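Local coordinates for protein ornithine cyclodeaminase (Methanococcus maripaludis S2, PDB 3C2Q) that catalyses the NAD(+)-dependent conversion of L-ornithine to L-proline with release of ammonia, at residues V21-F26 against V77-N82; K14-D19 against R69-G74; M50-V55 against T65-K70; S28-P33 against I84-P89. All blocks are in the same frame, centred on the assembly; numbering follows the deposited sequence.

Contact 1. Residues V21-F26 against V77-N82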
loop_
_atom_site.group_PDB
_atom_site.type_symbol
_atom_site.label_atom_id
_atom_site.label_comp_id
_atom_site.label_asym_id
_atom_site.label_seq_id
_atom_site.Cartn_x
_atom_site.Cartn_y
_atom_site.Cartn_z
ATOM N N VAL B 21 -11.253 -34.657 -17.116
ATOM C CA VAL B 21 -10.380 -34.409 -18.252
ATOM C C VAL B 21 -11.239 -34.004 -19.457
ATOM O O VAL B 21 -12.191 -34.694 -19.818
ATOM C CB VAL B 21 -9.413 -35.622 -18.542
ATOM C CG1 VAL B 21 -8.484 -35.312 -19.718
ATOM C CG2 VAL B 21 -8.606 -35.978 -17.296
ATOM N N LEU B 22 -10.894 -32.882 -20.067
ATOM C CA LEU B 22 -11.700 -32.261 -21.078
ATOM C C LEU B 22 -11.095 -32.439 -22.448
ATOM O O LEU B 22 -9.886 -32.489 -22.565
ATOM C CB LEU B 22 -11.804 -30.767 -20.759
ATOM C CG LEU B 22 -12.159 -30.446 -19.312
ATOM C CD1 LEU B 22 -12.068 -28.945 -19.103
ATOM C CD2 LEU B 22 -13.552 -30.943 -19.012
ATOM N N PRO B 23 -11.942 -32.549 -23.496
ATOM C CA PRO B 23 -11.454 -32.631 -24.871
ATOM C C PRO B 23 -10.732 -31.361 -25.284
ATOM O O PRO B 23 -11.094 -30.271 -24.810
ATOM C CB PRO B 23 -12.728 -32.766 -25.719
ATOM C CG PRO B 23 -13.855 -32.869 -24.796
ATOM C CD PRO B 23 -13.408 -32.633 -23.393
ATOM N N ASP B 24 -9.759 -31.494 -26.188
ATOM C CA ASP B 24 -9.053 -30.343 -26.697
ATOM C C ASP B 24 -10.000 -29.310 -27.284
ATOM O O ASP B 24 -11.040 -29.664 -27.858
ATOM C CB ASP B 24 -8.015 -30.713 -27.757
ATOM C CG ASP B 24 -7.290 -29.484 -28.275
ATOM O OD1 ASP B 24 -6.819 -28.660 -27.438
ATOM O OD2 ASP B 24 -7.224 -29.309 -29.511
ATOM N N GLY B 25 -9.636 -28.036 -27.121
ATOM C CA GLY B 25 -10.427 -26.936 -27.641
ATOM C C GLY B 25 -11.621 -26.586 -26.776
ATOM O O GLY B 25 -12.377 -25.705 -27.126
ATOM N N PHE B 26 -11.789 -27.245 -25.632
ATOM C CA PHE B 26 -12.891 -26.892 -24.725
ATOM C C PHE B 26 -12.950 -25.395 -24.408
ATOM O O PHE B 26 -11.908 -24.738 -24.267
ATOM C CB PHE B 26 -12.836 -27.702 -23.432
ATOM C CG PHE B 26 -11.735 -27.284 -22.474
ATOM C CD1 PHE B 26 -11.969 -26.303 -21.512
ATOM C CD2 PHE B 26 -10.493 -27.901 -22.514
ATOM C CE1 PHE B 26 -10.965 -25.926 -20.623
ATOM C CE2 PHE B 26 -9.480 -27.550 -21.626
ATOM C CZ PHE B 26 -9.725 -26.549 -20.670
ATOM N N VAL B 77 -19.164 -31.595 -23.548
ATOM C CA VAL B 77 -18.468 -30.343 -23.218
ATOM C C VAL B 77 -18.455 -29.471 -24.473
ATOM O O VAL B 77 -18.174 -29.934 -25.596
ATOM C CB VAL B 77 -17.015 -30.633 -22.729
ATOM C CG1 VAL B 77 -16.215 -29.315 -22.525
ATOM C CG2 VAL B 77 -17.044 -31.470 -21.444
ATOM N N LEU B 78 -18.818 -28.212 -24.274
ATOM C CA LEU B 78 -18.745 -27.205 -25.306
ATOM C C LEU B 78 -17.297 -27.014 -25.738
ATOM O O LEU B 78 -16.413 -26.761 -24.883
ATOM C CB LEU B 78 -19.336 -25.888 -24.774
ATOM C CG LEU B 78 -19.162 -24.639 -25.664
ATOM C CD1 LEU B 78 -20.106 -24.702 -26.845
ATOM C CD2 LEU B 78 -19.455 -23.380 -24.865
ATOM N N ILE B 79 -17.066 -27.129 -27.057
ATOM C CA ILE B 79 -15.764 -26.976 -27.676
ATOM C C ILE B 79 -15.767 -25.761 -28.575
ATOM O O ILE B 79 -16.747 -25.511 -29.294
ATOM C CB ILE B 79 -15.378 -28.214 -28.548
ATOM C CG1 ILE B 79 -15.396 -29.499 -27.731
ATOM C CG2 ILE B 79 -14.019 -28.019 -29.211
ATOM C CD1 ILE B 79 -14.598 -29.495 -26.443
ATOM N N GLY B 80 -14.666 -25.006 -28.519
ATOM C CA GLY B 80 -14.501 -23.771 -29.307
ATOM C C GLY B 80 -15.466 -22.643 -28.980
ATOM O O GLY B 80 -16.126 -22.642 -27.928
ATOM N N HIS B 81 -15.594 -21.702 -29.912
ATOM C CA HIS B 81 -16.362 -20.480 -29.654
ATOM C C HIS B 81 -17.596 -20.254 -30.534
ATOM O O HIS B 81 -18.274 -19.222 -30.391
ATOM C CB HIS B 81 -15.441 -19.251 -29.692
ATOM C CG HIS B 81 -14.409 -19.229 -28.599
ATOM N ND1 HIS B 81 -13.357 -20.118 -28.552
ATOM C CD2 HIS B 81 -14.258 -18.410 -27.532
ATOM C CE1 HIS B 81 -12.608 -19.856 -27.493
ATOM N NE2 HIS B 81 -13.137 -18.828 -26.854
ATOM N N ASN B 82 -17.907 -21.224 -31.406
ATOM C CA ASN B 82 -19.110 -21.147 -32.252
ATOM C C ASN B 82 -20.368 -21.516 -31.509
ATOM O O ASN B 82 -20.334 -22.362 -30.615
ATOM C CB ASN B 82 -19.002 -22.084 -33.461
ATOM C CG ASN B 82 -17.896 -21.681 -34.436
ATOM O OD1 ASN B 82 -17.359 -22.544 -35.146
ATOM N ND2 ASN B 82 -17.546 -20.382 -34.476
#
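A single backbone bridge pairs Phe26 with Ile79, their CA atoms 4.1 Å apart, and one hydrogen bond between the segments supports it: Gly80 N donates to Gly25 O over 2.8 Å, nearly straight at 168°. Just beyond, the backbone of Leu78 bonds to Tyr27. Phe26 CA approaches Leu78 O in a CA-H...O contact. The loop side is shaped by a type II beta turn from Pro23 to Phe26, closed by Phe26 N on Pro23 O, with Gly25 at a positive phi. Ile79 works with two branches. Its CG2 lies 3.5 Å from Gly25 O and also meets Asp24 O, so it packs against the carbonyls of the turn; on the other branch, chi1 (-57°, CG1 anti to the carbonyl carbon) and the bend at chi2 (-52°) together bring CD1 to 3.6 Å from Phe26 CA and 3.8 Å from Pro23 CG. Val77 continues the apolar strip, its CG1 3.9 Å from Phe26 CB and its CB facing Pro23 CD. The Phe26 ring itself leads away from Val77-Asn82; one face takes Leu22 CD1 over its centre, Pro23 O lies in plane at its edge, and it stacks with Tyr206 of the second subunit. Strand 76-79 runs between strands 12-15 and 53-57; loop 21-26 packs Pro23 and Phe26 on its Val77 and Ile79, while Leu22 and Phe26 reach Val53 of strand 53-57.

Contact 2. Residues K14-D19 against R69-G74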
loop_
_atom_site.group_PDB
_atom_site.type_symbol
_atom_site.label_atom_id
_atom_site.label_comp_id
_atom_site.label_asym_id
_atom_site.label_seq_id
_atom_site.Cartn_x
_atom_site.Cartn_y
_atom_site.Cartn_z
ATOM N N LYS B 14 -18.261 -32.263 -27.524
ATOM C CA LYS B 14 -17.489 -33.512 -27.501
ATOM C C LYS B 14 -17.590 -34.066 -26.091
ATOM O O LYS B 14 -17.594 -33.274 -25.123
ATOM C CB LYS B 14 -16.021 -33.289 -27.854
ATOM C CG LYS B 14 -15.733 -32.700 -29.240
ATOM C CD LYS B 14 -15.416 -33.754 -30.294
ATOM C CE LYS B 14 -16.661 -34.176 -31.072
ATOM N NZ LYS B 14 -16.329 -35.068 -32.253
ATOM N N PRO B 15 -17.676 -35.415 -25.956
ATOM C CA PRO B 15 -17.812 -36.031 -24.623
ATOM C C PRO B 15 -16.467 -36.084 -23.903
ATOM O O PRO B 15 -15.426 -36.266 -24.546
ATOM C CB PRO B 15 -18.302 -37.457 -24.941
ATOM C CG PRO B 15 -17.673 -37.756 -26.278
ATOM C CD PRO B 15 -17.672 -36.436 -27.033
ATOM N N ALA B 16 -16.498 -35.913 -22.580
ATOM C CA ALA B 16 -15.285 -36.032 -21.755
ATOM C C ALA B 16 -14.792 -37.483 -21.816
ATOM O O ALA B 16 -15.582 -38.402 -21.647
ATOM C CB ALA B 16 -15.586 -35.658 -20.310
ATOM N N LEU B 17 -13.500 -37.680 -22.040
ATOM C CA LEU B 17 -12.966 -39.041 -22.145
ATOM C C LEU B 17 -12.760 -39.719 -20.791
ATOM O O LEU B 17 -12.772 -40.947 -20.706
ATOM C CB LEU B 17 -11.683 -39.067 -22.977
ATOM C CG LEU B 17 -11.871 -38.715 -24.467
ATOM C CD1 LEU B 17 -10.677 -39.192 -25.263
ATOM C CD2 LEU B 17 -13.164 -39.321 -25.053
ATOM N N LYS B 18 -12.544 -38.910 -19.747
ATOM C CA LYS B 18 -12.487 -39.376 -18.353
ATOM C C LYS B 18 -12.960 -38.264 -17.405
ATOM O O LYS B 18 -13.009 -37.105 -17.803
ATOM C CB LYS B 18 -11.091 -39.889 -17.940
ATOM C CG LYS B 18 -9.949 -39.667 -18.911
ATOM C CD LYS B 18 -8.598 -40.066 -18.268
ATOM C CE LYS B 18 -7.423 -39.697 -19.153
ATOM N NZ LYS B 18 -6.129 -39.637 -18.389
ATOM N N ASP B 19 -13.336 -38.635 -16.178
ATOM C CA ASP B 19 -13.689 -37.666 -15.143
ATOM C C ASP B 19 -12.585 -36.607 -15.085
ATOM O O ASP B 19 -11.409 -36.943 -15.136
ATOM C CB ASP B 19 -13.830 -38.335 -13.776
ATOM C CG ASP B 19 -15.028 -39.279 -13.683
ATOM O OD1 ASP B 19 -15.811 -39.396 -14.660
ATOM O OD2 ASP B 19 -15.192 -39.899 -12.603
ATOM N N ARG B 69 -13.381 -30.279 -11.946
ATOM C CA ARG B 69 -13.381 -31.446 -11.088
ATOM C C ARG B 69 -14.757 -32.121 -10.937
ATOM O O ARG B 69 -14.848 -33.230 -10.405
ATOM C CB ARG B 69 -12.778 -31.130 -9.720
ATOM C CG ARG B 69 -13.737 -30.524 -8.772
ATOM C CD ARG B 69 -13.099 -30.220 -7.437
ATOM N NE ARG B 69 -13.520 -28.870 -7.139
ATOM C CZ ARG B 69 -14.633 -28.568 -6.497
ATOM N NH1 ARG B 69 -15.394 -29.538 -5.977
ATOM N NH2 ARG B 69 -14.952 -27.293 -6.331
ATOM N N LYS B 70 -15.825 -31.460 -11.376
ATOM C CA LYS B 70 -17.136 -32.105 -11.376
ATOM C C LYS B 70 -17.545 -32.667 -12.746
ATOM O O LYS B 70 -18.598 -33.288 -12.856
ATOM C CB LYS B 70 -18.215 -31.177 -10.838
ATOM C CG LYS B 70 -18.129 -30.987 -9.306
ATOM C CD LYS B 70 -19.259 -30.109 -8.835
ATOM C CE LYS B 70 -19.057 -29.620 -7.411
ATOM N NZ LYS B 70 -19.073 -30.733 -6.444
ATOM N N VAL B 71 -16.720 -32.456 -13.772
ATOM C CA VAL B 71 -17.008 -33.030 -15.102
ATOM C C VAL B 71 -16.819 -34.561 -15.087
ATOM O O VAL B 71 -15.787 -35.057 -14.627
ATOM C CB VAL B 71 -16.184 -32.356 -16.215
ATOM C CG1 VAL B 71 -16.424 -33.038 -17.610
ATOM C CG2 VAL B 71 -16.533 -30.876 -16.302
ATOM N N LYS B 72 -17.838 -35.287 -15.566
ATOM C CA LYS B 72 -17.828 -36.769 -15.567
ATOM C C LYS B 72 -17.577 -37.343 -16.955
ATOM O O LYS B 72 -17.931 -36.733 -17.951
ATOM C CB LYS B 72 -19.154 -37.324 -15.027
ATOM C CG LYS B 72 -19.487 -36.910 -13.598
ATOM C CD LYS B 72 -18.364 -37.312 -12.624
ATOM C CE LYS B 72 -18.591 -36.734 -11.224
ATOM N NZ LYS B 72 -17.321 -36.740 -10.421
ATOM N N LYS B 73 -16.935 -38.513 -17.016
ATOM C CA LYS B 73 -16.733 -39.210 -18.284
ATOM C C LYS B 73 -18.064 -39.216 -19.029
ATOM O O LYS B 73 -19.097 -39.509 -18.428
ATOM C CB LYS B 73 -16.246 -40.653 -18.027
ATOM C CG LYS B 73 -16.136 -41.459 -19.317
ATOM C CD LYS B 73 -15.444 -42.783 -19.166
ATOM C CE LYS B 73 -15.168 -43.297 -20.587
ATOM N NZ LYS B 73 -14.788 -44.727 -20.667
ATOM N N GLY B 74 -18.044 -38.836 -20.305
ATOM C CA GLY B 74 -19.256 -38.844 -21.140
ATOM C C GLY B 74 -20.055 -37.549 -21.194
ATOM O O GLY B 74 -20.934 -37.397 -22.060
#
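Asp19 reaches back to the opposite backbone with its carboxylate: Lys73 N donates to Asp19 OD1 over 2.8 Å at 170°, meeting the oxygen nearly along its C-O axis. The chi1 of -68° sets CG beside the Asp19 backbone N and brings OD1 to the amide, where it also lies 3.4 Å from Lys72 CA. A second, nearly straight bond, Gly74 N to Ala16 O at 2.8 Å, fastens the other end. Between them Ala16 CB points toward 69-74, 3.5 Å from Lys72 O and 3.9 Å from Val71 CG1, while Asp19 CA makes a CA-H...O contact with Val71 O. Lys73 has CG anti to the backbone N and the chain extended beyond it, which carries CE to 3.4 Å from Leu17 O. The Lys72 chain bends at chi2 and crosses the carboxylate, leaving its NZ 4.4 Å from Asp19 OD2, too far for a salt bridge though the charges may still attract. In the next shell, Lys72 N is held by Asp75 OD2, Val71 bonds through its backbone to Ser20, and Lys18 NZ forms a salt bridge with Asp213 of the second subunit. Lys73 and Gly74 have type II turn angles, and the backbone pairing of Ala16 with both Gly74 and Asp75 is consistent with a G1-type beta bulge where strand 12-15, outermost in this chain's mixed sheet, leaves strand 76-79.

Contact 3. Residues M50-V55 against T65-K70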
loop_
_atom_site.group_PDB
_atom_site.type_symbol
_atom_site.label_atom_id
_atom_site.label_comp_id
_atom_site.label_asym_id
_atom_site.label_seq_id
_atom_site.Cartn_x
_atom_site.Cartn_y
_atom_site.Cartn_z
HETATM N N MSE B 50 -16.755 -18.097 -13.858
HETATM C CA MSE B 50 -15.581 -18.071 -14.737
HETATM C C MSE B 50 -14.719 -19.319 -14.606
HETATM O O MSE B 50 -14.807 -20.040 -13.598
HETATM C CB MSE B 50 -14.716 -16.836 -14.389
HETATM C CG MSE B 50 -13.989 -16.985 -13.066
HETATM SE SE MSE B 50 -12.798 -15.413 -12.774
HETATM C CE MSE B 50 -14.184 -14.081 -12.394
ATOM N N ASP B 51 -13.827 -19.539 -15.577
ATOM C CA ASP B 51 -12.787 -20.568 -15.439
ATOM C C ASP B 51 -13.394 -21.958 -15.204
ATOM O O ASP B 51 -12.854 -22.793 -14.459
ATOM C CB ASP B 51 -11.802 -20.195 -14.291
ATOM C CG ASP B 51 -11.018 -18.931 -14.577
ATOM O OD1 ASP B 51 -10.936 -18.479 -15.754
ATOM O OD2 ASP B 51 -10.440 -18.379 -13.607
ATOM N N ALA B 52 -14.542 -22.187 -15.834
ATOM C CA ALA B 52 -15.223 -23.463 -15.755
ATOM C C ALA B 52 -15.641 -23.908 -17.179
ATOM O O ALA B 52 -15.273 -23.290 -18.179
ATOM C CB ALA B 52 -16.436 -23.371 -14.820
ATOM N N VAL B 53 -16.382 -25.003 -17.267
ATOM C CA VAL B 53 -16.757 -25.476 -18.606
ATOM C C VAL B 53 -18.272 -25.525 -18.760
ATOM O O VAL B 53 -19.031 -25.503 -17.780
ATOM C CB VAL B 53 -16.114 -26.856 -18.992
ATOM C CG1 VAL B 53 -14.608 -26.782 -18.936
ATOM C CG2 VAL B 53 -16.616 -27.934 -18.103
ATOM N N ILE B 54 -18.714 -25.616 -20.001
ATOM C CA ILE B 54 -20.136 -25.709 -20.218
ATOM C C ILE B 54 -20.500 -27.145 -20.606
ATOM O O ILE B 54 -19.984 -27.681 -21.606
ATOM C CB ILE B 54 -20.580 -24.676 -21.251
ATOM C CG1 ILE B 54 -20.368 -23.261 -20.649
ATOM C CG2 ILE B 54 -22.058 -24.921 -21.682
ATOM C CD1 ILE B 54 -20.818 -22.111 -21.545
ATOM N N VAL B 55 -21.358 -27.754 -19.799
ATOM C CA VAL B 55 -21.792 -29.129 -20.041
ATOM C C VAL B 55 -23.231 -29.014 -20.562
ATOM O O VAL B 55 -24.064 -28.334 -19.961
ATOM C CB VAL B 55 -21.663 -29.982 -18.763
ATOM C CG1 VAL B 55 -22.366 -31.355 -18.876
ATOM C CG2 VAL B 55 -20.172 -30.154 -18.408
ATOM N N THR B 65 -22.883 -24.702 -16.053
ATOM C CA THR B 65 -21.478 -24.348 -15.900
ATOM C C THR B 65 -20.940 -25.239 -14.789
ATOM O O THR B 65 -21.358 -25.098 -13.619
ATOM C CB THR B 65 -21.315 -22.846 -15.470
ATOM O OG1 THR B 65 -22.003 -21.988 -16.378
ATOM C CG2 THR B 65 -19.822 -22.438 -15.429
ATOM N N LYS B 66 -20.023 -26.139 -15.152
ATOM C CA LYS B 66 -19.408 -27.080 -14.220
ATOM C C LYS B 66 -17.921 -26.794 -14.073
ATOM O O LYS B 66 -17.220 -26.576 -15.053
ATOM C CB LYS B 66 -19.524 -28.534 -14.725
ATOM C CG LYS B 66 -20.896 -29.181 -14.636
ATOM C CD LYS B 66 -20.664 -30.694 -14.703
ATOM C CE LYS B 66 -21.949 -31.525 -14.658
ATOM N NZ LYS B 66 -21.573 -33.010 -14.675
ATOM N N VAL B 67 -17.437 -26.841 -12.843
ATOM C CA VAL B 67 -16.004 -26.779 -12.617
ATOM C C VAL B 67 -15.423 -28.100 -13.117
ATOM O O VAL B 67 -16.119 -29.122 -13.098
ATOM C CB VAL B 67 -15.648 -26.522 -11.137
ATOM C CG1 VAL B 67 -16.180 -25.133 -10.730
ATOM C CG2 VAL B 67 -16.267 -27.572 -10.210
ATOM N N ILE B 68 -14.166 -28.052 -13.545
ATOM C CA ILE B 68 -13.502 -29.181 -14.154
ATOM C C ILE B 68 -13.513 -30.430 -13.257
ATOM O O ILE B 68 -13.691 -31.523 -13.757
ATOM C CB ILE B 68 -12.078 -28.806 -14.682
ATOM C CG1 ILE B 68 -11.447 -29.980 -15.438
ATOM C CG2 ILE B 68 -11.155 -28.360 -13.509
ATOM C CD1 ILE B 68 -10.093 -29.663 -16.124
ATOM N N ARG B 69 -13.381 -30.279 -11.946
ATOM C CA ARG B 69 -13.381 -31.446 -11.088
ATOM C C ARG B 69 -14.757 -32.121 -10.937
ATOM O O ARG B 69 -14.848 -33.230 -10.405
ATOM C CB ARG B 69 -12.778 -31.130 -9.720
ATOM C CG ARG B 69 -13.737 -30.524 -8.772
ATOM C CD ARG B 69 -13.099 -30.220 -7.437
ATOM N NE ARG B 69 -13.520 -28.870 -7.139
ATOM C CZ ARG B 69 -14.633 -28.568 -6.497
ATOM N NH1 ARG B 69 -15.394 -29.538 -5.977
ATOM N NH2 ARG B 69 -14.952 -27.293 -6.331
ATOM N N LYS B 70 -15.825 -31.460 -11.376
ATOM C CA LYS B 70 -17.136 -32.105 -11.376
ATOM C C LYS B 70 -17.545 -32.667 -12.746
ATOM O O LYS B 70 -18.598 -33.288 -12.856
ATOM C CB LYS B 70 -18.215 -31.177 -10.838
ATOM C CG LYS B 70 -18.129 -30.987 -9.306
ATOM C CD LYS B 70 -19.259 -30.109 -8.835
ATOM C CE LYS B 70 -19.057 -29.620 -7.411
ATOM N NZ LYS B 70 -19.073 -30.733 -6.444
HETATM O O HOH W 1 -12.962 -25.433 -13.609
#
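Ala52 CB faces the opposing strand, packed 3.6 Å from Thr65 CG2 and 3.3 Å from Lys66 O. The methyl of Thr65 gets there because CG2 lies anti to the backbone N, which leaves OG1 beside that N and bonded to Ala46 O. Next to this pair, Val53 and Lys66 exchange two backbone hydrogen bonds: Val53 N to Lys66 O at 2.8 Å and 173°, and Lys66 N to Val53 O at 2.9 Å and 157°. Thr65 CA adds a CA-H...O contact to Val53 O. On the face carrying Val53 and Lys66, Val53 CG2 sits 3.4 Å from Lys66 O, and the extended Lys66 chain slants past Val55, its CD 3.8 Å from Val55 CG2. The ammonium group travels on to a salt bridge with Asp75 and a weak bond to Lys70 O. Where the strands part, a water bridges Asp51 O and Ile68 N, accepting from the latter at the start of the 3-10 segment 68-70. Val53-Lys66 as hydrogen-bonded pair and Ile54-Thr65 as non-hydrogen-bonded pair define the register of an antiparallel beta hairpin, strands 53-57 and 62-66, within the mixed sheet.

Contact 4. Residues S28-P33 against I84-P89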
loop_
_atom_site.group_PDB
_atom_site.type_symbol
_atom_site.label_atom_id
_atom_site.label_comp_id
_atom_site.label_asym_id
_atom_site.label_seq_id
_atom_site.Cartn_x
_atom_site.Cartn_y
_atom_site.Cartn_z
ATOM N N SER B 28 -13.521 -22.281 -22.108
ATOM C CA SER B 28 -13.321 -21.929 -20.695
ATOM C C SER B 28 -14.112 -20.644 -20.446
ATOM O O SER B 28 -13.918 -19.668 -21.148
ATOM C CB SER B 28 -11.825 -21.737 -20.404
ATOM O OG SER B 28 -11.604 -21.528 -19.024
ATOM N N THR B 29 -15.028 -20.667 -19.477
ATOM C CA THR B 29 -16.058 -19.661 -19.356
ATOM C C THR B 29 -15.506 -18.318 -18.825
ATOM O O THR B 29 -14.472 -18.281 -18.135
ATOM C CB THR B 29 -17.155 -20.117 -18.381
ATOM O OG1 THR B 29 -16.535 -20.563 -17.164
ATOM C CG2 THR B 29 -17.979 -21.313 -18.980
ATOM N N THR B 30 -16.225 -17.254 -19.172
ATOM C CA THR B 30 -16.147 -15.962 -18.514
ATOM C C THR B 30 -17.040 -15.990 -17.269
ATOM O O THR B 30 -17.663 -17.028 -16.935
ATOM C CB THR B 30 -16.663 -14.842 -19.433
ATOM O OG1 THR B 30 -18.084 -14.944 -19.540
ATOM C CG2 THR B 30 -16.008 -14.898 -20.841
ATOM N N ASN B 31 -17.130 -14.857 -16.558
ATOM C CA ASN B 31 -18.082 -14.788 -15.467
ATOM C C ASN B 31 -19.476 -14.259 -15.909
ATOM O O ASN B 31 -20.346 -13.977 -15.083
ATOM C CB ASN B 31 -17.502 -13.998 -14.263
ATOM C CG ASN B 31 -17.166 -12.562 -14.598
ATOM O OD1 ASN B 31 -16.911 -12.219 -15.752
ATOM N ND2 ASN B 31 -17.112 -11.708 -13.565
ATOM N N HIS B 32 -19.682 -14.149 -17.221
ATOM C CA HIS B 32 -20.932 -13.595 -17.749
ATOM C C HIS B 32 -21.978 -14.662 -18.119
ATOM O O HIS B 32 -21.616 -15.776 -18.493
ATOM C CB HIS B 32 -20.647 -12.746 -18.986
ATOM C CG HIS B 32 -19.539 -11.746 -18.807
ATOM N ND1 HIS B 32 -19.571 -10.762 -17.840
ATOM C CD2 HIS B 32 -18.396 -11.557 -19.501
ATOM C CE1 HIS B 32 -18.477 -10.022 -17.936
ATOM N NE2 HIS B 32 -17.738 -10.495 -18.927
ATOM N N PRO B 33 -23.281 -14.302 -18.052
ATOM C CA PRO B 33 -24.320 -15.217 -18.547
ATOM C C PRO B 33 -24.032 -15.607 -19.979
ATOM O O PRO B 33 -23.661 -14.773 -20.814
ATOM C CB PRO B 33 -25.637 -14.415 -18.451
ATOM C CG PRO B 33 -25.288 -13.070 -17.870
ATOM C CD PRO B 33 -23.825 -13.053 -17.488
ATOM N N ILE B 84 -22.124 -19.753 -29.498
ATOM C CA ILE B 84 -22.243 -19.191 -28.138
ATOM C C ILE B 84 -22.526 -17.699 -28.181
ATOM O O ILE B 84 -22.104 -17.004 -29.106
ATOM C CB ILE B 84 -21.004 -19.493 -27.236
ATOM C CG1 ILE B 84 -19.850 -18.560 -27.547
ATOM C CG2 ILE B 84 -20.517 -20.938 -27.397
ATOM C CD1 ILE B 84 -18.855 -18.421 -26.395
ATOM N N ARG B 85 -23.251 -17.234 -27.167
ATOM C CA ARG B 85 -23.616 -15.832 -27.003
ATOM C C ARG B 85 -23.343 -15.447 -25.535
ATOM O O ARG B 85 -23.931 -16.028 -24.618
ATOM C CB ARG B 85 -25.091 -15.710 -27.345
ATOM C CG ARG B 85 -25.723 -14.360 -27.251
ATOM C CD ARG B 85 -27.148 -14.438 -27.890
ATOM N NE ARG B 85 -28.161 -15.120 -27.070
ATOM C CZ ARG B 85 -29.373 -15.480 -27.514
ATOM N NH1 ARG B 85 -29.725 -15.235 -28.770
ATOM N NH2 ARG B 85 -30.241 -16.083 -26.718
ATOM N N VAL B 86 -22.427 -14.498 -25.323
ATOM C CA VAL B 86 -22.002 -14.114 -23.966
ATOM C C VAL B 86 -22.522 -12.702 -23.721
ATOM O O VAL B 86 -22.320 -11.827 -24.559
ATOM C CB VAL B 86 -20.453 -14.122 -23.822
ATOM C CG1 VAL B 86 -20.028 -13.786 -22.362
ATOM C CG2 VAL B 86 -19.833 -15.491 -24.265
HETATM N N MSE B 87 -23.182 -12.485 -22.589
HETATM C CA MSE B 87 -23.833 -11.198 -22.271
HETATM C C MSE B 87 -23.134 -10.472 -21.124
HETATM O O MSE B 87 -23.503 -10.656 -19.979
HETATM C CB MSE B 87 -25.275 -11.440 -21.831
HETATM C CG MSE B 87 -26.316 -11.147 -22.882
HETATM SE SE MSE B 87 -26.413 -12.616 -24.172
HETATM C CE MSE B 87 -26.462 -14.151 -22.930
ATOM N N PRO B 88 -22.110 -9.663 -21.426
ATOM C CA PRO B 88 -21.428 -8.966 -20.327
ATOM C C PRO B 88 -22.308 -7.809 -19.837
ATOM O O PRO B 88 -23.373 -7.571 -20.433
ATOM C CB PRO B 88 -20.135 -8.471 -20.976
ATOM C CG PRO B 88 -20.443 -8.361 -22.425
ATOM C CD PRO B 88 -21.531 -9.342 -22.743
ATOM N N PRO B 89 -21.922 -7.134 -18.730
ATOM C CA PRO B 89 -22.707 -5.959 -18.307
ATOM C C PRO B 89 -22.831 -4.898 -19.403
ATOM O O PRO B 89 -21.906 -4.717 -20.213
ATOM C CB PRO B 89 -21.898 -5.399 -17.133
ATOM C CG PRO B 89 -21.189 -6.603 -16.561
ATOM C CD PRO B 89 -20.814 -7.419 -17.789
#
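His32 and Pro88 form the close-packed part of the contact, a CH-pi arrangement in which Pro88 CB lies 3.7 Å from the centroid of the His32 ring and 6° off its normal. Asn31 OD1 approaches the opposite face near the rim, so the imidazole is sandwiched. Val86 CG1 arrives at the ring edge, near its plane, and stands 3.6 Å from His32 CB and also 3.6 Å from Thr30 OG1; Pro89 CD comes in obliquely, 3.5 Å from His32 CE1. A chi1 of -49°, with CG beside the backbone N and anti to the carbonyl carbon, turns the ring toward the two prolines. Thr30 OG1 accepts from His32 N at 2.9 Å, an ST turn that fixes the backbone from which the ring projects. The backbones join through one bond, Met87 N to Pro33 O, 2.9 Å long and straight at 169°. Around it Pro33 CD is 3.5 Å from Met87 O, and the selenomethionine chain, bent at chi2 and chi3, folds CE back over the Pro33 carbonyl; only the approach of Pro33 CG to Met87 CB, at 4.3 Å, is loose. This end is partly exposed, whereas His32 is buried beneath two prolines that themselves face solvent in part. Leu98 of the third subunit packs on Val86 and Pro88, and its Phe99 on Thr30. His32 of loop 28-33 thus joins segment 86-89, by apolar contact, to Ser295 OG, by a hydrogen bond from the loop before strand 298-303; that bond at ND1 and the two covered faces would limit the ring's rotation.

How the contacts relate
From the N terminus, strand 12-15 enters contact 2, which closes a loop of 49 residues on the connection at 69-74. The chain then runs through 21-26 into contact 1 and through 28-33 into contact 4, each spanning 50 residues to its partner. These three cross one another, their segments alternating in one order. Contact 3, a short hairpin, falls within the spans of contacts 1 and 4 and shares Arg69 and Lys70 with contact 2. Contacts 1, 2 and 3 meet around Leu22, Val53 and Val71, while Thr29 ties contact 4 to Ala52. Contacts 2, 1 and 4 lay the chain from 14 to 33 along the mixed sheet, whose outermost strands in this chain are 12-15 and 84-86, and contact 3 supplies a hairpin within it.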